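Long-range contact in uncharacterized protein (Bordetella bronchiseptica, PDB 4XG0), which probably acts as a kinase in the breakdown of acid sugars, with a sugar-binding N-terminal and a nucleotide-binding C-terminal domain: residues 257-271 with 316-328. Residues are numbered along the deposited sequence; the frame is centred on the assembly and turned at random.
Sequences GPVLVVVTSQHSAAR and DALMLLAPEGRLA. With SO4 (sulfate ion), chain F.
V259 to V263 pair in parallel with A317 to L321, as neighbouring strands of the mixed sheet in the nucleotide-binding C-terminal domain. Six backbone hydrogen bonds join them, from V259 N to D316 O through A322 N to V263 O. On one face P258, L260, L318 and L320 pack together. CG of P258 meets CD1 of L318 at 3.6 Å. CD1 of L260 reaches both L318 and L320, 3.9 Å from CB of L318 and 4.0 Å from CG of L320. A343 of helix 334-349 touches L260 on this face. The other face carries V261, V263, M319 and L321, with helix 268-279 packed against it. V263 and L321 run side by side and point the same way; CB of V263 lies 3.8 Å from CD1 of L321. CG2 of V263, beside its backbone N, turns to SD of M319.

Past the strand ends, R271 returns from the first turn of the helix. Bends at chi2 (-59°) and chi3 (-65°) bring its guanidinium back to the loops. CD1 of L321 lies over one face, OE1 of Q266 over the opposite one. S265 O and A322 O lie at the edge, in plane. H267 and S268, where the helix starts, bind a sulfate, probably from the crystallisation liquor. A322 O accepts from both R271 NH1 (2.9 Å) and R271 NH2 (3.0 Å), while NH1 also donates to S265 O.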
ATOM      1  N   GLY A 257      -3.448  14.230  -5.233  1.00 26.76           N
ATOM      2  CA  GLY A 257      -3.064  15.455  -4.564  1.00 23.82           C
ATOM      3  C   GLY A 257      -2.203  15.113  -3.361  1.00 21.97           C
ATOM      4  O   GLY A 257      -2.126  13.940  -2.978  1.00 23.66           O
ATOM      5  N   PRO A 258      -1.594  16.136  -2.745  1.00 25.79           N
ATOM      6  CA  PRO A 258      -0.743  15.932  -1.578  1.00 24.93           C
ATOM      7  C   PRO A 258      -1.562  15.694  -0.335  1.00 21.91           C
ATOM      8  O   PRO A 258      -2.713  16.100  -0.264  1.00 21.80           O
ATOM      9  CB  PRO A 258      -0.019  17.265  -1.467  1.00 23.99           C
ATOM     10  CG  PRO A 258      -1.036  18.241  -1.898  1.00 31.25           C
ATOM     11  CD  PRO A 258      -1.761  17.565  -3.042  1.00 32.85           C
ATOM     12  N   VAL A 259      -0.978  15.003   0.628  1.00 18.46           N
ATOM     13  CA  VAL A 259      -1.487  14.996   1.978  1.00 15.31           C
ATOM     14  C   VAL A 259      -1.029  16.277   2.645  1.00 19.27           C
ATOM     15  O   VAL A 259       0.154  16.631   2.596  1.00 22.98           O
ATOM     16  CB  VAL A 259      -0.967  13.762   2.783  1.00 19.60           C
ATOM     17  CG1 VAL A 259      -1.322  13.932   4.234  1.00 21.87           C
ATOM     18  CG2 VAL A 259      -1.591  12.511   2.273  1.00 23.70           C
ATOM     19  N   LEU A 260      -1.967  17.002   3.245  1.00 19.38           N
ATOM     20  CA  LEU A 260      -1.659  18.212   3.972  1.00 16.80           C
ATOM     21  C   LEU A 260      -1.541  17.898   5.467  1.00 19.29           C
ATOM     22  O   LEU A 260      -2.461  17.354   6.047  1.00 18.51           O
ATOM     23  CB  LEU A 260      -2.804  19.222   3.768  1.00 18.15           C
ATOM     24  CG  LEU A 260      -2.606  20.556   4.458  1.00 26.10           C
ATOM     25  CD1 LEU A 260      -1.344  21.251   3.953  1.00 21.01           C
ATOM     26  CD2 LEU A 260      -3.825  21.442   4.224  1.00 23.87           C
ATOM     27  N   VAL A 261      -0.411  18.244   6.083  1.00 20.90           N
ATOM     28  CA  VAL A 261      -0.193  18.036   7.499  1.00 17.50           C
ATOM     29  C   VAL A 261      -0.107  19.367   8.257  1.00 21.26           C
ATOM     30  O   VAL A 261       0.678  20.238   7.905  1.00 24.36           O
ATOM     31  CB  VAL A 261       1.086  17.222   7.721  1.00 16.04           C
ATOM     32  CG1 VAL A 261       1.301  16.939   9.194  1.00 18.83           C
ATOM     33  CG2 VAL A 261       1.036  15.963   6.896  1.00 20.08           C
ATOM     34  N   VAL A 262      -0.946  19.523   9.295  1.00 16.32           N
ATOM     35  CA  VAL A 262      -1.040  20.764  10.015  1.00 16.58           C
ATOM     36  C   VAL A 262      -0.597  20.481  11.438  1.00 19.93           C
ATOM     37  O   VAL A 262      -1.169  19.615  12.131  1.00 21.38           O
ATOM     38  CB  VAL A 262      -2.464  21.326   9.993  1.00 24.02           C
ATOM     39  CG1 VAL A 262      -2.494  22.630  10.721  1.00 30.80           C
ATOM     40  CG2 VAL A 262      -2.910  21.493   8.561  1.00 28.72           C
ATOM     41  N   VAL A 263       0.460  21.169  11.839  1.00 24.70           N
ATOM     42  CA  VAL A 263       1.062  20.969  13.149  1.00 19.61           C
ATOM     43  C   VAL A 263       1.001  22.254  13.936  1.00 25.51           C
ATOM     44  O   VAL A 263       1.743  23.190  13.659  1.00 26.31           O
ATOM     45  CB  VAL A 263       2.542  20.538  13.032  1.00 20.80           C
ATOM     46  CG1 VAL A 263       3.136  20.215  14.406  1.00 23.20           C
ATOM     47  CG2 VAL A 263       2.659  19.373  12.088  1.00 26.74           C
ATOM     48  N   THR A 264       0.119  22.283  14.925  1.00 28.44           N
ATOM     49  CA  THR A 264      -0.059  23.464  15.765  1.00 35.68           C
ATOM     50  C   THR A 264       0.526  23.292  17.154  1.00 38.79           C
ATOM     51  O   THR A 264       0.666  24.269  17.910  1.00 39.13           O
ATOM     52  CB  THR A 264      -1.556  23.799  15.916  1.00 30.40           C
ATOM     53  OG1 THR A 264      -2.227  22.685  16.510  1.00 34.43           O
ATOM     54  CG2 THR A 264      -2.168  24.077  14.587  1.00 35.64           C
ATOM     55  N   SER A 265       0.894  22.063  17.506  1.00 35.18           N
ATOM     56  CA  SER A 265       1.352  21.794  18.860  1.00 38.92           C
ATOM     57  C   SER A 265       2.737  22.379  19.081  1.00 41.39           C
ATOM     58  O   SER A 265       3.549  22.441  18.149  1.00 33.73           O
ATOM     59  CB  SER A 265       1.403  20.293  19.118  1.00 36.96           C
ATOM     60  OG  SER A 265       1.625  20.037  20.481  1.00 36.80           O
ATOM     61  N   GLN A 266       2.991  22.825  20.311  1.00 33.14           N
ATOM     62  CA  GLN A 266       4.332  23.153  20.741  1.00 41.44           C
ATOM     63  C   GLN A 266       4.939  22.052  21.623  1.00 45.11           C
ATOM     64  O   GLN A 266       6.038  22.225  22.156  1.00 40.81           O
ATOM     65  CB  GLN A 266       4.325  24.481  21.503  1.00 45.09           C
ATOM     66  CG  GLN A 266       3.809  25.630  20.662  1.00 47.46           C
ATOM     67  CD  GLN A 266       4.639  25.853  19.402  1.00 45.50           C
ATOM     68  OE1 GLN A 266       5.870  25.774  19.428  1.00 46.53           O
ATOM     69  NE2 GLN A 266       3.961  26.134  18.288  1.00 44.69           N
ATOM     70  N   HIS A 267       4.229  20.930  21.778  1.00 41.09           N
ATOM     71  CA  HIS A 267       4.790  19.753  22.453  1.00 39.05           C
ATOM     72  C   HIS A 267       6.007  19.300  21.674  1.00 38.38           C
ATOM     73  O   HIS A 267       5.971  19.289  20.441  1.00 34.03           O
ATOM     74  CB  HIS A 267       3.762  18.612  22.519  1.00 41.58           C
ATOM     75  CG  HIS A 267       2.737  18.792  23.592  1.00 41.72           C
ATOM     76  ND1 HIS A 267       3.071  18.878  24.924  1.00 47.85           N
ATOM     77  CD2 HIS A 267       1.391  18.924  23.529  1.00 43.12           C
ATOM     78  CE1 HIS A 267       1.972  19.044  25.640  1.00 50.95           C
ATOM     79  NE2 HIS A 267       0.942  19.080  24.820  1.00 46.83           N
ATOM     80  N   SER A 268       7.081  18.950  22.378  1.00 40.51           N
ATOM     81  CA  SER A 268       8.344  18.605  21.735  1.00 36.34           C
ATOM     82  C   SER A 268       8.179  17.397  20.826  1.00 37.70           C
ATOM     83  O   SER A 268       8.826  17.302  19.798  1.00 34.36           O
ATOM     84  CB  SER A 268       9.408  18.300  22.771  1.00 40.60           C
ATOM     85  OG  SER A 268       9.127  17.070  23.400  1.00 47.18           O
ATOM     86  N   ALA A 269       7.304  16.476  21.210  1.00 37.88           N
ATOM     87  CA  ALA A 269       7.053  15.308  20.392  1.00 37.05           C
ATOM     88  C   ALA A 269       6.610  15.744  19.003  1.00 31.12           C
ATOM     89  O   ALA A 269       7.106  15.240  18.001  1.00 28.72           O
ATOM     90  CB  ALA A 269       5.993  14.429  21.035  1.00 37.03           C
ATOM     91  N   ALA A 270       5.663  16.685  18.940  1.00 29.26           N
ATOM     92  CA  ALA A 270       5.148  17.170  17.666  1.00 34.58           C
ATOM     93  C   ALA A 270       6.232  17.892  16.869  1.00 27.62           C
ATOM     94  O   ALA A 270       6.284  17.780  15.644  1.00 27.24           O
ATOM     95  CB  ALA A 270       3.959  18.105  17.887  1.00 34.47           C
ATOM     96  N   ARG A 271       7.080  18.646  17.540  1.00 29.50           N
ATOM     97  CA  ARG A 271       8.092  19.400  16.804  1.00 27.91           C
ATOM     98  C   ARG A 271       9.101  18.423  16.194  1.00 28.62           C
ATOM     99  O   ARG A 271       9.534  18.624  15.062  1.00 27.68           O
ATOM    100  CB  ARG A 271       8.820  20.407  17.693  1.00 34.26           C
ATOM    101  CG  ARG A 271       7.906  21.223  18.573  1.00 34.63           C
ATOM    102  CD  ARG A 271       6.924  21.999  17.802  1.00 35.38           C
ATOM    103  NE  ARG A 271       7.504  23.042  16.958  1.00 46.58           N
ATOM    104  CZ  ARG A 271       6.776  23.947  16.301  1.00 42.57           C
ATOM    105  NH1 ARG A 271       5.443  23.932  16.396  1.00 35.15           N
ATOM    106  NH2 ARG A 271       7.371  24.867  15.553  1.00 37.12           N
ATOM    107  N   ASP A 316       4.825  12.814  -0.844  1.00 33.83           N
ATOM    108  CA  ASP A 316       3.850  13.700  -1.488  1.00 39.09           C
ATOM    109  C   ASP A 316       3.015  14.403  -0.417  1.00 37.42           C
ATOM    110  O   ASP A 316       1.835  14.085  -0.214  1.00 31.62           O
ATOM    111  CB  ASP A 316       2.951  12.893  -2.414  1.00 37.39           C
ATOM    112  CG  ASP A 316       2.129  13.768  -3.351  1.00 47.34           C
ATOM    113  OD1 ASP A 316       2.226  15.012  -3.252  1.00 47.34           O
ATOM    114  OD2 ASP A 316       1.379  13.197  -4.180  1.00 48.65           O
ATOM    115  N   ALA A 317       3.649  15.353   0.266  1.00 39.68           N
ATOM    116  CA  ALA A 317       3.080  15.952   1.456  1.00 27.89           C
ATOM    117  C   ALA A 317       3.441  17.418   1.555  1.00 28.76           C
ATOM    118  O   ALA A 317       4.530  17.819   1.164  1.00 27.04           O
ATOM    119  CB  ALA A 317       3.576  15.210   2.693  1.00 32.93           C
ATOM    120  N   LEU A 318       2.502  18.214   2.062  1.00 27.49           N
ATOM    121  CA  LEU A 318       2.745  19.613   2.411  1.00 25.03           C
ATOM    122  C   LEU A 318       2.553  19.738   3.921  1.00 24.40           C
ATOM    123  O   LEU A 318       1.651  19.108   4.457  1.00 24.78           O
ATOM    124  CB  LEU A 318       1.741  20.513   1.692  1.00 24.15           C
ATOM    125  CG  LEU A 318       1.751  20.437   0.159  1.00 28.27           C
ATOM    126  CD1 LEU A 318       0.558  21.154  -0.427  1.00 32.07           C
ATOM    127  CD2 LEU A 318       3.020  21.016  -0.372  1.00 33.18           C
ATOM    128  N   MET A 319       3.388  20.518   4.601  1.00 23.62           N
ATOM    129  CA  MET A 319       3.236  20.728   6.038  1.00 21.68           C
ATOM    130  C   MET A 319       3.141  22.203   6.401  1.00 22.54           C
ATOM    131  O   MET A 319       3.941  23.006   5.941  1.00 27.10           O
ATOM    132  CB  MET A 319       4.374  20.071   6.832  1.00 23.97           C
ATOM    133  CG  MET A 319       4.216  20.179   8.335  1.00 26.65           C
ATOM    134  SD  MET A 319       5.456  19.192   9.229  1.00 28.29           S
ATOM    135  CE  MET A 319       6.919  20.135   8.828  1.00 30.60           C
ATOM    136  N   LEU A 320       2.131  22.552   7.202  1.00 23.50           N
ATOM    137  CA  LEU A 320       2.055  23.866   7.838  1.00 21.77           C
ATOM    138  C   LEU A 320       2.449  23.733   9.299  1.00 23.89           C
ATOM    139  O   LEU A 320       1.812  22.999  10.061  1.00 24.51           O
ATOM    140  CB  LEU A 320       0.648  24.453   7.739  1.00 22.98           C
ATOM    141  CG  LEU A 320      -0.083  24.179   6.435  1.00 23.80           C
ATOM    142  CD1 LEU A 320      -1.461  24.858   6.455  1.00 29.43           C
ATOM    143  CD2 LEU A 320       0.709  24.684   5.253  1.00 24.86           C
ATOM    144  N   LEU A 321       3.512  24.430   9.673  1.00 26.18           N
ATOM    145  CA  LEU A 321       4.079  24.350  11.007  1.00 25.90           C
ATOM    146  C   LEU A 321       3.836  25.636  11.817  1.00 30.72           C
ATOM    147  O   LEU A 321       4.281  26.719  11.430  1.00 26.54           O
ATOM    148  CB  LEU A 321       5.577  24.078  10.885  1.00 27.31           C
ATOM    149  CG  LEU A 321       6.338  23.846  12.200  1.00 29.94           C
ATOM    150  CD1 LEU A 321       5.668  22.723  12.987  1.00 30.51           C
ATOM    151  CD2 LEU A 321       7.810  23.547  11.910  1.00 34.35           C
ATOM    152  N   ALA A 322       3.150  25.510  12.953  1.00 25.99           N
ATOM    153  CA  ALA A 322       2.832  26.666  13.791  1.00 29.90           C
ATOM    154  C   ALA A 322       4.060  27.200  14.482  1.00 34.91           C
ATOM    155  O   ALA A 322       4.869  26.429  14.953  1.00 34.83           O
ATOM    156  CB  ALA A 322       1.814  26.290  14.837  1.00 36.45           C
ATOM    157  N   PRO A 323       4.200  28.528  14.557  1.00 29.65           N
ATOM    158  CA  PRO A 323       5.168  29.055  15.522  1.00 30.27           C
ATOM    159  C   PRO A 323       4.530  29.127  16.917  1.00 34.15           C
ATOM    160  O   PRO A 323       3.299  29.114  17.060  1.00 35.14           O
ATOM    161  CB  PRO A 323       5.461  30.446  14.975  1.00 31.72           C
ATOM    162  CG  PRO A 323       4.230  30.851  14.316  1.00 33.04           C
ATOM    163  CD  PRO A 323       3.610  29.602  13.735  1.00 27.20           C
ATOM    164  N   GLU A 324       5.370  29.202  17.938  1.00 39.54           N
ATOM    165  CA  GLU A 324       4.912  29.382  19.305  1.00 36.85           C
ATOM    166  C   GLU A 324       4.304  30.771  19.504  1.00 35.94           C
ATOM    167  O   GLU A 324       4.707  31.731  18.847  1.00 38.77           O
ATOM    168  CB  GLU A 324       6.102  29.177  20.261  1.00 49.78           C
ATOM    169  CG  GLU A 324       5.754  29.244  21.740  1.00 56.57           C
ATOM    170  CD  GLU A 324       6.561  28.253  22.587  1.00 70.49           C
ATOM    171  OE1 GLU A 324       7.370  27.469  22.027  1.00 70.04           O
ATOM    172  OE2 GLU A 324       6.375  28.255  23.824  1.00 76.20           O
ATOM    173  N   GLY A 325       3.325  30.860  20.403  1.00 36.05           N
ATOM    174  CA  GLY A 325       2.751  32.129  20.812  1.00 37.51           C
ATOM    175  C   GLY A 325       1.382  32.444  20.230  1.00 35.35           C
ATOM    176  O   GLY A 325       0.581  31.557  19.909  1.00 36.75           O
ATOM    177  N   ARG A 326       1.102  33.730  20.126  1.00 31.72           N
ATOM    178  CA  ARG A 326      -0.164  34.175  19.563  1.00 37.65           C
ATOM    179  C   ARG A 326       0.106  35.264  18.546  1.00 39.13           C
ATOM    180  O   ARG A 326       1.106  35.974  18.640  1.00 36.78           O
ATOM    181  CB  ARG A 326      -1.073  34.714  20.669  1.00 40.18           C
ATOM    182  CG  ARG A 326      -0.477  35.892  21.420  1.00 49.69           C
ATOM    183  CD  ARG A 326      -1.541  36.629  22.202  1.00 49.55           C
ATOM    184  NE  ARG A 326      -1.943  35.887  23.391  1.00 56.45           N
ATOM    185  CZ  ARG A 326      -3.093  36.068  24.032  1.00 61.38           C
ATOM    186  NH1 ARG A 326      -3.365  35.351  25.113  1.00 62.92           N
ATOM    187  NH2 ARG A 326      -3.973  36.962  23.598  1.00 53.35           N
ATOM    188  N   LEU A 327      -0.789  35.395  17.567  1.00 39.52           N
ATOM    189  CA  LEU A 327      -0.686  36.478  16.608  1.00 35.34           C
ATOM    190  C   LEU A 327      -0.877  37.818  17.309  1.00 33.66           C
ATOM    191  O   LEU A 327      -1.701  37.945  18.221  1.00 35.49           O
ATOM    192  CB  LEU A 327      -1.764  36.314  15.537  1.00 36.52           C
ATOM    193  CG  LEU A 327      -1.793  34.941  14.877  1.00 32.85           C
ATOM    194  CD1 LEU A 327      -2.819  34.949  13.776  1.00 32.58           C
ATOM    195  CD2 LEU A 327      -0.431  34.590  14.345  1.00 32.70           C
ATOM    196  N   ALA A 328      -0.127  38.816  16.868  1.00 34.93           N
ATOM    197  CA  ALA A 328      -0.170  40.148  17.466  1.00 37.04           C
ATOM    198  C   ALA A 328      -1.576  40.723  17.408  1.00 37.32           C
ATOM    199  O   ALA A 328      -2.219  40.687  16.354  1.00 36.48           O
ATOM    200  CB  ALA A 328       0.808  41.065  16.763  1.00 38.31           C
TER
HETATM  201  S   SO4 F 505       6.165  18.732  26.290  1.00 54.79           S
HETATM  202  O1  SO4 F 505       7.220  19.262  25.424  1.00 52.59           O
HETATM  203  O2  SO4 F 505       5.408  17.662  25.633  1.00 51.39           O
HETATM  204  O3  SO4 F 505       6.788  18.226  27.516  1.00 60.04           O
HETATM  205  O4  SO4 F 505       5.228  19.803  26.663  1.00 56.46           O